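Local coordinates for EvdO1 (PDB 4XBZ), which probably acts as a non-haem, metal-dependent oxygenase of the phytanoyl-CoA dioxygenase family, carrying out an oxidative cyclization in orthosomycin biosynthesis, at residues P137-T142 against F259-A264; V284-I289 against F304-A309. One frame throughout, in Å; residues are numbered along the deposited sequence.

In the fold
Interaction 1 comes first along the chain: it pairs strand 139-147 with strand 256-263, neighbours inside the mixed sheet of the double-stranded beta helix. Interaction 2 follows in series, where helix 275-293 meets the loop 304-309 that runs after it. The two centres lie about 10 Å apart, on the same side of the chain's centre, and the contacts touch directly. N138 OD1 accepts a probable hydrogen bond from A309 N, and the Y306 hydroxyl sits beside L139 O and I140. Helix 275-293 also packs on I140, P141, T142 and A264, so the C-terminal elements are built against the core sheet. Both contacts also reach the second subunit.

Interaction 1. Residues P137-T142 against F259-A264; sequences PNLIPT and FEYRPA
Strands 139-142 and 259-263 run antiparallel at 141°, their axes 4.6 Å apart at closest approach. I140 and R262 form the hydrogen-bonded pair: I140 N gives to R262 O at 2.9 Å and R262 N returns to I140 O at 3.1 Å. T142 N to E260 O continues the pairing, and at the far end A264 N, in the first turn of the next helix, gives to N138 O. On the face carrying P141 and Y261, the tyrosine ring is met obliquely: L139 CD1 comes to 3.7 Å from Y261 CD2, the two side chains lying side by side, while P141 CB sits 4.0 Å from Y261 CE2. Beside R262, T142 holds OG1 between its own N and carbonyl carbon (chi1 55°), which sets the hydroxyl 2.6 Å from E260 OE1. R262 crosses T142 at about a right angle, and its NE reaches the same E260 OE1, also at 2.6 Å, in a salt bridge lying near the guanidinium plane. These two donors come to the oxygen from opposite faces of the carboxylate. R262 is tied further to the carbonyls of A163 and G164, just past the nickel ligand D162. A buried carboxylate gripped this way is likely to stay ionised, and R262, held by E260 on one side, carries the link from the strand pair to the backbone next to D162.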
loop_
_atom_site.group_PDB
_atom_site.type_symbol
_atom_site.label_atom_id
_atom_site.label_comp_id
_atom_site.label_asym_id
_atom_site.label_seq_id
_atom_site.Cartn_x
_atom_site.Cartn_y
_atom_site.Cartn_z
ATOM N N PRO A 137 0.403 -7.122 -4.052
ATOM C CA PRO A 137 0.710 -8.322 -4.841
ATOM C C PRO A 137 -0.444 -8.785 -5.749
ATOM O O PRO A 137 -0.186 -9.541 -6.681
ATOM C CB PRO A 137 1.015 -9.370 -3.763
ATOM C CG PRO A 137 0.203 -8.916 -2.570
ATOM C CD PRO A 137 0.340 -7.419 -2.608
ATOM N N ASN A 138 -1.672 -8.341 -5.500
ATOM C CA ASN A 138 -2.799 -8.745 -6.353
ATOM C C ASN A 138 -3.200 -7.657 -7.335
ATOM O O ASN A 138 -4.362 -7.588 -7.754
ATOM C CB ASN A 138 -4.034 -9.117 -5.516
ATOM C CG ASN A 138 -3.706 -10.036 -4.351
ATOM O OD1 ASN A 138 -2.960 -11.002 -4.496
ATOM N ND2 ASN A 138 -4.266 -9.732 -3.183
ATOM N N LEU A 139 -2.251 -6.792 -7.676
ATOM C CA LEU A 139 -2.520 -5.700 -8.605
ATOM C C LEU A 139 -3.057 -6.211 -9.950
ATOM O O LEU A 139 -2.616 -7.231 -10.476
ATOM C CB LEU A 139 -1.257 -4.870 -8.845
ATOM C CG LEU A 139 -0.183 -5.493 -9.730
ATOM C CD1 LEU A 139 0.016 -4.641 -10.999
ATOM C CD2 LEU A 139 1.110 -5.627 -8.962
ATOM N N ILE A 140 -4.026 -5.501 -10.497
ATOM C CA ILE A 140 -4.391 -5.726 -11.884
ATOM C C ILE A 140 -4.419 -4.390 -12.623
ATOM O O ILE A 140 -4.695 -3.352 -12.019
ATOM C CB ILE A 140 -5.747 -6.439 -12.019
ATOM C CG1 ILE A 140 -6.864 -5.634 -11.355
ATOM C CG2 ILE A 140 -5.677 -7.846 -11.436
ATOM C CD1 ILE A 140 -8.225 -5.820 -12.042
ATOM N N PRO A 141 -4.102 -4.408 -13.924
ATOM C CA PRO A 141 -4.231 -3.211 -14.768
ATOM C C PRO A 141 -5.685 -2.958 -15.191
ATOM O O PRO A 141 -6.374 -3.900 -15.585
ATOM C CB PRO A 141 -3.361 -3.551 -15.978
ATOM C CG PRO A 141 -3.475 -5.081 -16.083
ATOM C CD PRO A 141 -3.512 -5.550 -14.650
ATOM N N THR A 142 -6.158 -1.719 -15.110
ATOM C CA THR A 142 -7.545 -1.454 -15.459
ATOM C C THR A 142 -7.619 -0.564 -16.696
ATOM O O THR A 142 -7.443 -1.042 -17.813
ATOM C CB THR A 142 -8.329 -0.821 -14.273
ATOM O OG1 THR A 142 -7.652 0.350 -13.817
ATOM C CG2 THR A 142 -8.463 -1.826 -13.083
ATOM N N PHE A 259 -1.671 4.364 -17.254
ATOM C CA PHE A 259 -2.083 3.053 -16.754
ATOM C C PHE A 259 -2.677 3.167 -15.344
ATOM O O PHE A 259 -1.951 3.550 -14.428
ATOM C CB PHE A 259 -0.889 2.104 -16.685
ATOM C CG PHE A 259 -0.221 1.836 -17.995
ATOM C CD1 PHE A 259 -0.899 1.995 -19.200
ATOM C CD2 PHE A 259 1.088 1.371 -18.018
ATOM C CE1 PHE A 259 -0.261 1.722 -20.400
ATOM C CE2 PHE A 259 1.730 1.101 -19.209
ATOM C CZ PHE A 259 1.062 1.273 -20.401
ATOM N N GLU A 260 -3.956 2.836 -15.149
ATOM C CA GLU A 260 -4.478 2.661 -13.780
ATOM C C GLU A 260 -4.337 1.221 -13.279
ATOM O O GLU A 260 -4.399 0.263 -14.050
ATOM C CB GLU A 260 -5.946 3.066 -13.646
ATOM C CG GLU A 260 -6.388 3.170 -12.167
ATOM C CD GLU A 260 -7.911 3.112 -11.957
ATOM O OE1 GLU A 260 -8.509 2.004 -12.031
ATOM O OE2 GLU A 260 -8.511 4.175 -11.695
ATOM N N TYR A 261 -4.128 1.092 -11.975
ATOM C CA TYR A 261 -4.054 -0.197 -11.310
ATOM C C TYR A 261 -4.970 -0.181 -10.100
ATOM O O TYR A 261 -5.152 0.868 -9.493
ATOM C CB TYR A 261 -2.622 -0.503 -10.888
ATOM C CG TYR A 261 -1.642 -0.540 -12.035
ATOM C CD1 TYR A 261 -0.979 0.610 -12.439
ATOM C CD2 TYR A 261 -1.391 -1.726 -12.727
ATOM C CE1 TYR A 261 -0.076 0.591 -13.484
ATOM C CE2 TYR A 261 -0.494 -1.760 -13.783
ATOM C CZ TYR A 261 0.161 -0.593 -14.157
ATOM O OH TYR A 261 1.051 -0.611 -15.204
ATOM N N ARG A 262 -5.569 -1.330 -9.781
ATOM C CA ARG A 262 -6.323 -1.521 -8.540
ATOM C C ARG A 262 -6.017 -2.900 -7.944
ATOM O O ARG A 262 -5.538 -3.792 -8.646
ATOM C CB ARG A 262 -7.829 -1.396 -8.782
ATOM C CG ARG A 262 -8.270 -0.071 -9.328
ATOM C CD ARG A 262 -9.794 0.027 -9.492
ATOM N NE ARG A 262 -10.156 1.268 -10.171
ATOM C CZ ARG A 262 -11.069 2.142 -9.749
ATOM N NH1 ARG A 262 -11.767 1.918 -8.635
ATOM N NH2 ARG A 262 -11.291 3.247 -10.457
ATOM N N PRO A 263 -6.293 -3.092 -6.647
ATOM C CA PRO A 263 -6.116 -4.449 -6.110
ATOM C C PRO A 263 -7.222 -5.392 -6.579
ATOM O O PRO A 263 -8.377 -4.973 -6.645
ATOM C CB PRO A 263 -6.171 -4.235 -4.587
ATOM C CG PRO A 263 -5.838 -2.763 -4.399
ATOM C CD PRO A 263 -6.504 -2.103 -5.575
ATOM N N ALA A 264 -6.874 -6.631 -6.918
ATOM C CA ALA A 264 -7.881 -7.627 -7.320
ATOM C C ALA A 264 -8.966 -7.856 -6.264
ATOM O O ALA A 264 -10.152 -7.967 -6.599
ATOM C CB ALA A 264 -7.216 -8.959 -7.667
#

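Interaction 2. Residues V284-I289 against F304-A309; sequences VLRSCI and FDYQPA
L285 and Y306 make the CH-pi part of this contact: L285 CD2 stands almost exactly over the ring, 3.5 Å from its centroid and 4° off the normal, the two side chains crossing at about a right angle. P308 CD lies over the centre of the opposite face, so the phenol is clamped between a leucine methyl and a proline. With CG anti to the backbone N (chi1 -176°), Y306 swings its ring back toward the helix and into this slot, where its OH is hydrogen-bonded to Q282 NE2. Apolar packing continues one turn on, where I289 CD1 meets the F304 ring at its edge, in plane, 3.6 Å from F304 CD2, and lies 4.4 Å from Y306 CB. The arrangement is a helix-loop packing: the chain leaves helix 275-293, turns back, and lays an irregular segment along it beside the double-stranded beta helix. Replacing Y306 with an alanine would probably open a gap between L285 and P308 and leave Q282 NE2 without its phenol partner. Polar contact runs through water, which accepts from R286 NE at 2.8 Å in the guanidinium plane and donates to Y306 O at 2.9 Å. R286 also makes a cation-pi contact with W315. Within the loop, Q307 NE2 gives a nearly straight bond of 3.0 Å to D305 OD1, with Q307 OE1 held by R313.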
loop_
_atom_site.group_PDB
_atom_site.type_symbol
_atom_site.label_atom_id
_atom_site.label_comp_id
_atom_site.label_asym_id
_atom_site.label_seq_id
_atom_site.Cartn_x
_atom_site.Cartn_y
_atom_site.Cartn_z
ATOM N N VAL A 284 -4.069 -10.258 -19.576
ATOM C CA VAL A 284 -3.433 -9.114 -20.235
ATOM C C VAL A 284 -2.047 -8.839 -19.608
ATOM O O VAL A 284 -1.042 -8.734 -20.323
ATOM C CB VAL A 284 -4.305 -7.841 -20.135
ATOM C CG1 VAL A 284 -3.553 -6.623 -20.677
ATOM C CG2 VAL A 284 -5.621 -8.036 -20.845
ATOM N N LEU A 285 -1.993 -8.762 -18.277
ATOM C CA LEU A 285 -0.736 -8.479 -17.577
ATOM C C LEU A 285 0.334 -9.524 -17.896
ATOM O O LEU A 285 1.494 -9.190 -18.193
ATOM C CB LEU A 285 -0.957 -8.416 -16.064
ATOM C CG LEU A 285 0.256 -7.949 -15.252
ATOM C CD1 LEU A 285 0.628 -6.550 -15.664
ATOM C CD2 LEU A 285 0.010 -7.997 -13.739
ATOM N N ARG A 286 -0.056 -10.791 -17.822
ATOM C CA ARG A 286 0.889 -11.879 -18.048
ATOM C C ARG A 286 1.304 -11.915 -19.515
ATOM O O ARG A 286 2.447 -12.234 -19.837
ATOM C CB ARG A 286 0.288 -13.223 -17.615
ATOM C CG ARG A 286 -0.092 -13.267 -16.144
ATOM C CD ARG A 286 -0.726 -14.581 -15.759
ATOM N NE ARG A 286 0.288 -15.541 -15.359
ATOM C CZ ARG A 286 0.539 -16.667 -16.009
ATOM N NH1 ARG A 286 -0.168 -16.979 -17.088
ATOM N NH2 ARG A 286 1.489 -17.483 -15.574
ATOM N N SER A 287 0.377 -11.566 -20.400
ATOM C CA SER A 287 0.694 -11.517 -21.808
ATOM C C SER A 287 1.707 -10.412 -22.088
ATOM O O SER A 287 2.649 -10.621 -22.849
ATOM C CB SER A 287 -0.562 -11.310 -22.637
ATOM O OG SER A 287 -0.219 -11.243 -24.006
ATOM N N CYS A 288 1.533 -9.249 -21.461
ATOM C CA CYS A 288 2.440 -8.130 -21.708
ATOM C C CYS A 288 3.822 -8.403 -21.128
ATOM O O CYS A 288 4.842 -8.038 -21.725
ATOM C CB CYS A 288 1.885 -6.821 -21.136
ATOM S SG CYS A 288 0.350 -6.233 -21.902
ATOM N N ILE A 289 3.853 -9.049 -19.967
ATOM C CA ILE A 289 5.122 -9.337 -19.325
ATOM C C ILE A 289 5.910 -10.282 -20.213
ATOM O O ILE A 289 7.116 -10.107 -20.399
ATOM C CB ILE A 289 4.945 -9.943 -17.912
ATOM C CG1 ILE A 289 4.427 -8.881 -16.940
ATOM C CG2 ILE A 289 6.271 -10.474 -17.391
ATOM C CD1 ILE A 289 4.067 -9.403 -15.575
ATOM N N PHE A 304 9.154 -8.884 -14.279
ATOM C CA PHE A 304 8.247 -8.910 -13.134
ATOM C C PHE A 304 7.625 -10.295 -12.899
ATOM O O PHE A 304 7.095 -10.931 -13.820
ATOM C CB PHE A 304 7.140 -7.863 -13.296
ATOM C CG PHE A 304 6.179 -7.810 -12.133
ATOM C CD1 PHE A 304 6.624 -7.484 -10.857
ATOM C CD2 PHE A 304 4.833 -8.078 -12.315
ATOM C CE1 PHE A 304 5.752 -7.436 -9.790
ATOM C CE2 PHE A 304 3.955 -8.026 -11.247
ATOM C CZ PHE A 304 4.414 -7.703 -9.988
ATOM N N ASP A 305 7.706 -10.739 -11.647
ATOM C CA ASP A 305 7.156 -12.016 -11.199
ATOM C C ASP A 305 5.793 -11.795 -10.541
ATOM O O ASP A 305 5.717 -11.491 -9.344
ATOM C CB ASP A 305 8.130 -12.694 -10.215
ATOM C CG ASP A 305 7.708 -14.120 -9.838
ATOM O OD1 ASP A 305 6.975 -14.770 -10.614
ATOM O OD2 ASP A 305 8.120 -14.601 -8.761
ATOM N N TYR A 306 4.722 -11.947 -11.321
ATOM C CA TYR A 306 3.359 -11.673 -10.841
ATOM C C TYR A 306 2.789 -12.841 -10.013
ATOM O O TYR A 306 2.500 -13.911 -10.539
ATOM C CB TYR A 306 2.444 -11.359 -12.023
ATOM C CG TYR A 306 1.025 -10.969 -11.657
ATOM C CD1 TYR A 306 0.754 -9.991 -10.699
ATOM C CD2 TYR A 306 -0.047 -11.563 -12.297
ATOM C CE1 TYR A 306 -0.576 -9.636 -10.387
ATOM C CE2 TYR A 306 -1.354 -11.225 -12.006
ATOM C CZ TYR A 306 -1.631 -10.270 -11.062
ATOM O OH TYR A 306 -2.966 -9.972 -10.816
ATOM N N GLN A 307 2.615 -12.616 -8.718
ATOM C CA GLN A 307 2.248 -13.690 -7.789
ATOM C C GLN A 307 1.172 -13.252 -6.799
ATOM O O GLN A 307 1.463 -12.945 -5.657
ATOM C CB GLN A 307 3.484 -14.179 -7.011
ATOM C CG GLN A 307 4.575 -14.835 -7.875
ATOM C CD GLN A 307 4.117 -16.140 -8.534
ATOM O OE1 GLN A 307 3.188 -16.800 -8.058
ATOM N NE2 GLN A 307 4.761 -16.505 -9.642
ATOM N N PRO A 308 -0.083 -13.201 -7.242
ATOM C CA PRO A 308 -1.115 -12.819 -6.277
ATOM C C PRO A 308 -1.502 -13.978 -5.375
ATOM O O PRO A 308 -1.074 -15.093 -5.637
ATOM C CB PRO A 308 -2.285 -12.401 -7.169
ATOM C CG PRO A 308 -2.049 -13.072 -8.441
ATOM C CD PRO A 308 -0.581 -13.202 -8.620
ATOM N N ALA A 309 -2.280 -13.719 -4.330
ATOM C CA ALA A 309 -2.808 -14.801 -3.498
ATOM C C ALA A 309 -3.560 -15.812 -4.364
ATOM O O ALA A 309 -4.186 -15.421 -5.349
ATOM C CB ALA A 309 -3.714 -14.253 -2.424
HETATM O O HOH W 1 1.983 -14.549 -13.346
#